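Triosephosphate isomerase (Toxoplasma gondii, PDB 5UPR) probably interconverts D-glyceraldehyde 3-phosphate and dihydroxyacetone phosphate, a step of glycolysis and gluconeogenesis, working as a homodimer of TIM barrels. Local coordinates at residues A[65-73]-A[95-105]; A[192-203]-A[233-241]. All blocks are in the same frame, centred on the assembly; numbering follows the deposited sequence.

Contact 1. Residues A[65-73]-A[95-105]; sequences VQVAAQDSS and IPWVVLGHSER
Strands 65-69 and 97-100 run parallel, their axes 39° apart, and pair at Ala68 with Trp97 and Ala69 with Val98. Ala69 is gripped at both ends: its N donates to Trp97 O at 3.0 Å, and its O takes Val99 N at 2.9 Å. Ala68 CB lies 3.6 Å from Trp97 CB on one face of the sheet; on the other, Ala69 CB meets Val98 CG1. At the start of the pair, Trp97 NE1 donates to Gln66 OE1 (3.0 Å), which lies in the indole plane, while the donor sits above the amide plane of the glutamine, though Gln66 is poorly ordered. Pro96 CG packs against Gln66 NE2, 3.5 Å away. These are neighbouring strands of the TIM barrel, joined in a beta-alpha-beta unit through helix 87-92. Beyond the strands, the Arg105 chain bends at chi3 (62°), which lays its guanidinium along the Asp71 carboxylate, planes 29° apart; Asp71 OD2 sits 3.2 Å from Arg105 NE, over the face of the guanidinium, a salt bridge of charge alone. Arg105 NE also forms a salt bridge with Glu115, NH1 binds Glu84 of the second subunit, and Asp71 OD1 pairs with Lys123. A water bridges Asp71 OD1 to Gly101 N.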
# COMPACT_ATOMS: atom_id res chain seq x y z
N VAL A 65 -7.16 6.42 21.71
CA VAL A 65 -6.30 6.37 20.50
C VAL A 65 -6.81 5.32 19.52
O VAL A 65 -7.02 4.18 19.89
CB VAL A 65 -4.82 6.12 20.80
CG1 VAL A 65 -3.99 6.20 19.53
CG2 VAL A 65 -4.32 7.14 21.84
N GLN A 66 -7.04 5.72 18.29
CA GLN A 66 -7.50 4.84 17.23
C GLN A 66 -6.41 4.72 16.18
O GLN A 66 -5.52 5.55 16.09
CB GLN A 66 -8.78 5.42 16.65
CG GLN A 66 -9.96 5.46 17.62
CD GLN A 66 -11.24 5.72 16.91
OE1 GLN A 66 -11.47 6.80 16.44
NE2 GLN A 66 -12.07 4.70 16.77
N VAL A 67 -6.53 3.68 15.36
CA VAL A 67 -5.50 3.41 14.33
C VAL A 67 -6.05 3.75 12.95
O VAL A 67 -7.25 3.70 12.72
CB VAL A 67 -4.95 2.00 14.38
CG1 VAL A 67 -4.50 1.67 15.78
CG2 VAL A 67 -6.02 0.99 13.99
N ALA A 68 -5.15 4.10 12.05
CA ALA A 68 -5.44 4.40 10.65
C ALA A 68 -4.49 3.72 9.68
O ALA A 68 -3.32 3.54 10.01
CB ALA A 68 -5.34 5.89 10.40
N ALA A 69 -4.96 3.44 8.46
CA ALA A 69 -4.03 3.16 7.39
C ALA A 69 -3.66 4.47 6.71
O ALA A 69 -4.43 5.43 6.73
CB ALA A 69 -4.68 2.17 6.37
N GLN A 70 -2.49 4.49 6.04
CA GLN A 70 -1.97 5.67 5.32
C GLN A 70 -2.52 5.86 3.89
O GLN A 70 -2.13 6.86 3.24
CB GLN A 70 -0.43 5.59 5.27
CG GLN A 70 0.25 5.75 6.63
CD GLN A 70 1.78 5.60 6.57
OE1 GLN A 70 2.40 5.74 5.46
NE2 GLN A 70 2.42 5.36 7.74
N ASP A 71 -3.35 4.91 3.42
CA ASP A 71 -3.93 4.96 2.06
C ASP A 71 -4.98 3.89 2.06
O ASP A 71 -5.04 3.04 2.97
CB ASP A 71 -2.87 4.64 1.01
CG ASP A 71 -3.33 4.81 -0.45
OD1 ASP A 71 -4.25 5.59 -0.78
OD2 ASP A 71 -2.75 4.07 -1.30
N SER A 72 -5.85 3.96 1.05
CA SER A 72 -6.93 2.98 0.86
C SER A 72 -7.25 2.91 -0.64
O SER A 72 -7.19 3.94 -1.30
CB SER A 72 -8.11 3.57 1.64
OG SER A 72 -9.07 2.64 1.71
N SER A 73 -7.51 1.72 -1.20
CA SER A 73 -7.59 1.56 -2.64
C SER A 73 -8.85 2.26 -3.28
O SER A 73 -9.91 2.44 -2.63
CB SER A 73 -7.61 0.08 -2.96
OG SER A 73 -7.51 -0.14 -4.36
N ILE A 95 -10.00 -1.46 11.55
CA ILE A 95 -9.25 -0.23 11.43
C ILE A 95 -10.28 0.86 11.11
O ILE A 95 -10.90 0.80 10.05
CB ILE A 95 -8.20 -0.36 10.32
CG1 ILE A 95 -7.20 -1.47 10.66
CG2 ILE A 95 -7.50 1.00 10.10
CD1 ILE A 95 -6.37 -1.96 9.49
N PRO A 96 -10.46 1.87 12.03
CA PRO A 96 -11.58 2.81 11.77
C PRO A 96 -11.27 3.99 10.87
O PRO A 96 -12.22 4.58 10.36
CB PRO A 96 -11.98 3.29 13.17
CG PRO A 96 -10.79 3.00 14.04
CD PRO A 96 -9.94 1.95 13.41
N TRP A 97 -9.98 4.30 10.61
CA TRP A 97 -9.60 5.49 9.88
C TRP A 97 -8.67 5.19 8.72
O TRP A 97 -7.88 4.26 8.78
CB TRP A 97 -8.88 6.51 10.79
CG TRP A 97 -9.77 7.18 11.75
CD1 TRP A 97 -10.08 6.73 12.97
CD2 TRP A 97 -10.46 8.43 11.60
NE1 TRP A 97 -10.92 7.59 13.61
CE2 TRP A 97 -11.21 8.63 12.78
CE3 TRP A 97 -10.54 9.38 10.58
CZ2 TRP A 97 -12.03 9.73 12.99
CZ3 TRP A 97 -11.37 10.50 10.76
CH2 TRP A 97 -12.08 10.66 11.96
N VAL A 98 -8.73 6.05 7.71
CA VAL A 98 -7.75 6.09 6.65
C VAL A 98 -7.33 7.54 6.33
O VAL A 98 -8.17 8.45 6.41
CB VAL A 98 -8.25 5.45 5.35
CG1 VAL A 98 -8.37 3.96 5.60
CG2 VAL A 98 -9.56 6.04 4.82
N VAL A 99 -6.07 7.71 5.94
CA VAL A 99 -5.55 8.95 5.38
C VAL A 99 -5.63 8.87 3.87
O VAL A 99 -5.14 7.88 3.28
CB VAL A 99 -4.09 9.17 5.80
CG1 VAL A 99 -3.54 10.47 5.22
CG2 VAL A 99 -3.94 9.12 7.37
N LEU A 100 -6.25 9.87 3.23
CA LEU A 100 -6.38 9.87 1.75
C LEU A 100 -5.96 11.19 1.17
O LEU A 100 -6.20 12.27 1.77
CB LEU A 100 -7.83 9.57 1.39
CG LEU A 100 -8.24 8.10 1.57
CD1 LEU A 100 -9.69 7.86 1.18
CD2 LEU A 100 -7.35 7.20 0.72
N GLY A 101 -5.37 11.13 -0.00
CA GLY A 101 -4.88 12.31 -0.68
C GLY A 101 -3.72 13.11 -0.13
O GLY A 101 -3.56 14.27 -0.46
N HIS A 102 -2.87 12.46 0.68
CA HIS A 102 -1.66 13.09 1.12
C HIS A 102 -0.88 13.64 -0.07
O HIS A 102 -0.79 12.95 -1.11
CB HIS A 102 -0.79 12.14 1.94
CG HIS A 102 0.23 12.85 2.78
ND1 HIS A 102 1.42 13.26 2.29
CD2 HIS A 102 0.16 13.30 4.05
CE1 HIS A 102 2.07 13.90 3.24
NE2 HIS A 102 1.33 13.93 4.33
N SER A 103 -0.27 14.79 0.09
CA SER A 103 0.48 15.38 -1.05
C SER A 103 1.59 14.49 -1.59
O SER A 103 1.90 14.52 -2.79
CB SER A 103 1.08 16.78 -0.75
OG SER A 103 1.83 16.64 0.39
N GLU A 104 2.17 13.68 -0.72
CA GLU A 104 3.20 12.73 -1.21
C GLU A 104 2.59 11.71 -2.22
O GLU A 104 3.23 11.43 -3.24
CB GLU A 104 3.96 12.06 -0.05
CG GLU A 104 4.75 13.06 0.78
CD GLU A 104 4.96 12.67 2.23
OE1 GLU A 104 4.64 11.51 2.61
OE2 GLU A 104 5.54 13.56 2.99
N ARG A 105 1.36 11.28 -1.99
CA ARG A 105 0.67 10.33 -2.89
C ARG A 105 0.07 11.06 -4.09
O ARG A 105 -0.01 10.46 -5.15
CB ARG A 105 -0.41 9.53 -2.16
CG ARG A 105 0.12 8.71 -0.96
CD ARG A 105 -0.77 7.54 -0.64
NE ARG A 105 -0.85 6.59 -1.78
CZ ARG A 105 0.10 5.71 -2.14
NH1 ARG A 105 1.22 5.55 -1.41
NH2 ARG A 105 -0.11 4.91 -3.17
O HOH W 1 -2.83 9.40 1.50
O HOH W 2 -4.26 8.37 -0.79

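Contact 2. Residues A[192-203]-A[233-241]; sequences AALAQETHRDIR and ELFEGEDVD
Asp239 draws two arginines of helix 192-209, Arg200 and Arg203, into a salt-bridge network that also holds Asp241. Its OD1 meets Arg203 NE at 2.7 Å on the anti lone pair, with guanidinium and carboxylate nearly coplanar, and also pairs with Arg200 NH1 in a salt bridge modelled so short that its exact length is doubtful; the Arg200 guanidinium is turned 63° from the carboxylate. Arg203 bends at chi3 (-55°), which brings NH2 back to Asp241 OD2, 2.8 Å away. Arg8 holds the other oxygen of Asp241, and Thr218 O and Ala215 O take Arg203 NH1. Such clustering probably stabilises the ionised carboxylates.

Further hydrogen bonds clasp the same turn. The Gln196 amide works with both ends: OE1 accepts Asp239 N in the carbonyl plane at 2.9 Å, and NE2 gives to Asp239 OD2 at 2.8 Å. His199 ND1 and Arg203 NH2 reach Asp239 O from opposite faces of its plane. Two waters join the helix start to the other segment: one links Ala192 O with Leu234 O, the second Ala192 N with Glu233 OE2. In the TIM barrel this ties helix 192-209 to two successive type I turns, 234-237 and 237-240, that lead from helix 228-234 into strand 242-245.

The apolar contacts are few. Val240 CG2 lies over the His199 ring in a CH-pi contact, 4.0 Å from its centroid, and Leu234 CD2 packs on Ala195 CB at 3.8 Å.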
# COMPACT_ATOMS: atom_id res chain seq x y z
N ALA A 192 0.13 31.34 12.49
CA ALA A 192 -1.18 31.22 13.11
C ALA A 192 -2.24 31.97 12.29
O ALA A 192 -3.31 31.44 12.07
CB ALA A 192 -1.16 31.79 14.53
N ALA A 193 -1.93 33.18 11.85
CA ALA A 193 -2.86 34.00 11.03
C ALA A 193 -3.18 33.33 9.68
O ALA A 193 -4.33 33.25 9.32
CB ALA A 193 -2.29 35.41 10.80
N LEU A 194 -2.18 32.85 8.96
CA LEU A 194 -2.40 32.16 7.66
C LEU A 194 -3.21 30.88 7.80
O LEU A 194 -4.14 30.63 7.01
CB LEU A 194 -1.07 31.89 6.94
CG LEU A 194 -1.15 31.27 5.56
CD1 LEU A 194 0.09 31.61 4.69
CD2 LEU A 194 -1.35 29.75 5.59
N ALA A 195 -2.94 30.11 8.82
CA ALA A 195 -3.69 28.87 9.08
C ALA A 195 -5.13 29.21 9.37
O ALA A 195 -6.01 28.64 8.73
CB ALA A 195 -3.09 28.05 10.20
N GLN A 196 -5.39 30.13 10.28
CA GLN A 196 -6.76 30.47 10.62
C GLN A 196 -7.53 30.99 9.41
O GLN A 196 -8.66 30.56 9.19
CB GLN A 196 -6.79 31.52 11.76
CG GLN A 196 -8.13 32.20 11.96
CD GLN A 196 -9.27 31.24 12.29
OE1 GLN A 196 -9.06 30.15 12.84
NE2 GLN A 196 -10.51 31.67 11.94
N GLU A 197 -6.91 31.89 8.63
CA GLU A 197 -7.54 32.45 7.43
C GLU A 197 -7.96 31.33 6.43
O GLU A 197 -9.09 31.29 5.90
CB GLU A 197 -6.61 33.43 6.72
CG GLU A 197 -7.35 34.26 5.67
CD GLU A 197 -6.49 35.11 4.75
OE1 GLU A 197 -5.53 34.65 4.10
OE2 GLU A 197 -6.77 36.30 4.65
N THR A 198 -7.02 30.43 6.16
CA THR A 198 -7.25 29.41 5.15
C THR A 198 -8.26 28.38 5.67
O THR A 198 -9.08 27.88 4.89
CB THR A 198 -5.97 28.68 4.75
OG1 THR A 198 -4.97 29.62 4.40
CG2 THR A 198 -6.22 27.78 3.54
N HIS A 199 -8.18 28.04 6.95
CA HIS A 199 -9.13 27.10 7.51
C HIS A 199 -10.56 27.69 7.44
O HIS A 199 -11.51 26.97 7.17
CB HIS A 199 -8.84 26.74 8.93
CG HIS A 199 -7.75 25.73 9.10
ND1 HIS A 199 -7.84 24.71 10.01
CD2 HIS A 199 -6.53 25.61 8.53
CE1 HIS A 199 -6.74 23.98 9.98
NE2 HIS A 199 -5.91 24.52 9.11
N ARG A 200 -10.71 28.97 7.67
CA ARG A 200 -12.01 29.61 7.54
C ARG A 200 -12.52 29.61 6.08
O ARG A 200 -13.68 29.43 5.88
CB ARG A 200 -11.96 31.02 8.13
CG ARG A 200 -13.31 31.78 8.16
CD ARG A 200 -14.39 30.95 8.77
NE ARG A 200 -15.16 31.75 9.72
CZ ARG A 200 -15.70 31.27 10.85
NH1 ARG A 200 -15.63 29.95 11.19
NH2 ARG A 200 -16.36 32.10 11.67
N ASP A 201 -11.64 29.79 5.08
CA ASP A 201 -11.98 29.62 3.70
C ASP A 201 -12.47 28.20 3.39
O ASP A 201 -13.39 28.02 2.64
CB ASP A 201 -10.78 29.89 2.78
CG ASP A 201 -10.39 31.35 2.67
OD1 ASP A 201 -11.21 32.24 3.00
OD2 ASP A 201 -9.26 31.56 2.15
N ILE A 202 -11.81 27.20 3.95
CA ILE A 202 -12.19 25.82 3.79
C ILE A 202 -13.58 25.60 4.40
O ILE A 202 -14.44 24.96 3.77
CB ILE A 202 -11.15 24.86 4.40
CG1 ILE A 202 -9.87 24.89 3.57
CG2 ILE A 202 -11.74 23.43 4.55
CD1 ILE A 202 -8.72 24.35 4.34
N ARG A 203 -13.82 26.16 5.57
CA ARG A 203 -15.14 26.03 6.23
C ARG A 203 -16.24 26.77 5.45
O ARG A 203 -17.33 26.26 5.35
CB ARG A 203 -15.07 26.44 7.70
CG ARG A 203 -16.22 25.90 8.56
CD ARG A 203 -16.10 26.26 10.04
NE ARG A 203 -14.81 25.81 10.61
CZ ARG A 203 -14.48 24.56 10.91
NH1 ARG A 203 -15.31 23.56 10.75
NH2 ARG A 203 -13.26 24.31 11.37
N GLU A 233 0.10 28.20 19.70
CA GLU A 233 -0.22 29.42 18.97
C GLU A 233 -1.13 29.10 17.76
O GLU A 233 -2.14 29.77 17.53
CB GLU A 233 1.06 30.11 18.52
CG GLU A 233 0.84 31.49 17.89
CD GLU A 233 2.06 32.00 17.11
OE1 GLU A 233 3.14 31.36 17.06
OE2 GLU A 233 1.98 33.09 16.56
N LEU A 234 -0.79 28.05 17.03
CA LEU A 234 -1.64 27.64 15.89
C LEU A 234 -3.09 27.36 16.27
O LEU A 234 -4.01 27.81 15.59
CB LEU A 234 -1.02 26.43 15.18
CG LEU A 234 0.12 26.76 14.21
CD1 LEU A 234 0.88 25.48 13.95
CD2 LEU A 234 -0.50 27.25 12.93
N PHE A 235 -3.26 26.69 17.42
CA PHE A 235 -4.57 26.26 17.89
C PHE A 235 -5.45 27.38 18.46
O PHE A 235 -6.63 27.15 18.77
CB PHE A 235 -4.38 25.17 18.97
CG PHE A 235 -5.63 24.39 19.30
CD1 PHE A 235 -6.17 23.45 18.41
CD2 PHE A 235 -6.29 24.63 20.50
CE1 PHE A 235 -7.34 22.77 18.72
CE2 PHE A 235 -7.46 23.96 20.82
CZ PHE A 235 -7.99 23.03 19.95
N GLU A 236 -4.91 28.59 18.63
CA GLU A 236 -5.72 29.73 19.01
C GLU A 236 -6.75 30.06 17.94
O GLU A 236 -7.76 30.64 18.27
CB GLU A 236 -4.87 30.95 19.35
CG GLU A 236 -4.00 30.69 20.58
CD GLU A 236 -2.94 31.78 20.82
OE1 GLU A 236 -2.91 32.79 20.09
OE2 GLU A 236 -2.17 31.63 21.78
N GLY A 237 -6.52 29.69 16.68
CA GLY A 237 -7.52 29.92 15.67
C GLY A 237 -8.81 29.16 15.92
O GLY A 237 -8.83 27.96 16.13
N GLU A 238 -9.91 29.88 15.86
CA GLU A 238 -11.24 29.33 16.04
C GLU A 238 -11.60 28.22 14.99
O GLU A 238 -12.39 27.37 15.28
CB GLU A 238 -12.19 30.55 15.94
CG GLU A 238 -13.62 30.33 15.73
CD GLU A 238 -14.35 31.71 15.79
OE1 GLU A 238 -13.83 32.72 16.38
OE2 GLU A 238 -15.46 31.79 15.29
N ASP A 239 -11.02 28.28 13.81
CA ASP A 239 -11.26 27.28 12.74
C ASP A 239 -10.14 26.22 12.60
O ASP A 239 -10.19 25.37 11.68
CB ASP A 239 -11.48 28.02 11.44
CG ASP A 239 -12.78 28.84 11.50
OD1 ASP A 239 -13.86 28.24 11.43
OD2 ASP A 239 -12.77 30.06 11.69
N VAL A 240 -9.16 26.26 13.51
CA VAL A 240 -8.09 25.26 13.57
C VAL A 240 -8.47 24.27 14.65
O VAL A 240 -8.47 24.61 15.82
CB VAL A 240 -6.74 25.90 13.90
CG1 VAL A 240 -5.61 24.82 14.06
CG2 VAL A 240 -6.35 26.84 12.77
N ASP A 241 -8.90 23.07 14.24
CA ASP A 241 -9.51 22.08 15.16
C ASP A 241 -8.50 21.03 15.66
O ASP A 241 -8.85 20.10 16.37
CB ASP A 241 -10.66 21.37 14.48
CG ASP A 241 -11.75 22.33 14.05
OD1 ASP A 241 -12.06 23.23 14.80
OD2 ASP A 241 -12.30 22.23 12.94
O HOH W 3 -4.48 30.02 14.25
O HOH W 4 2.43 32.99 13.97

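How the contacts relate
Both contacts belong to one TIM barrel, but they hold different elements, with centres about 23 Å apart and nearest atoms about 11 Å apart. Contact 1 is core, its centre about 7 Å from that of the chain: two adjacent strands joined mostly by backbone bonds and small apolar side chains, with charged groups gathered beyond the strand ends, where the second subunit comes in. Contact 2 is partly buried, about 15 Å from the chain centre, and joins a helix to a helix-to-strand connection; side chains do most of the bonding, and no other chain touches it. Arginine-carboxylate pairs occur in both, stacked face on in contact 1, whereas in contact 2 Arg203 offers its edge to two carboxylates.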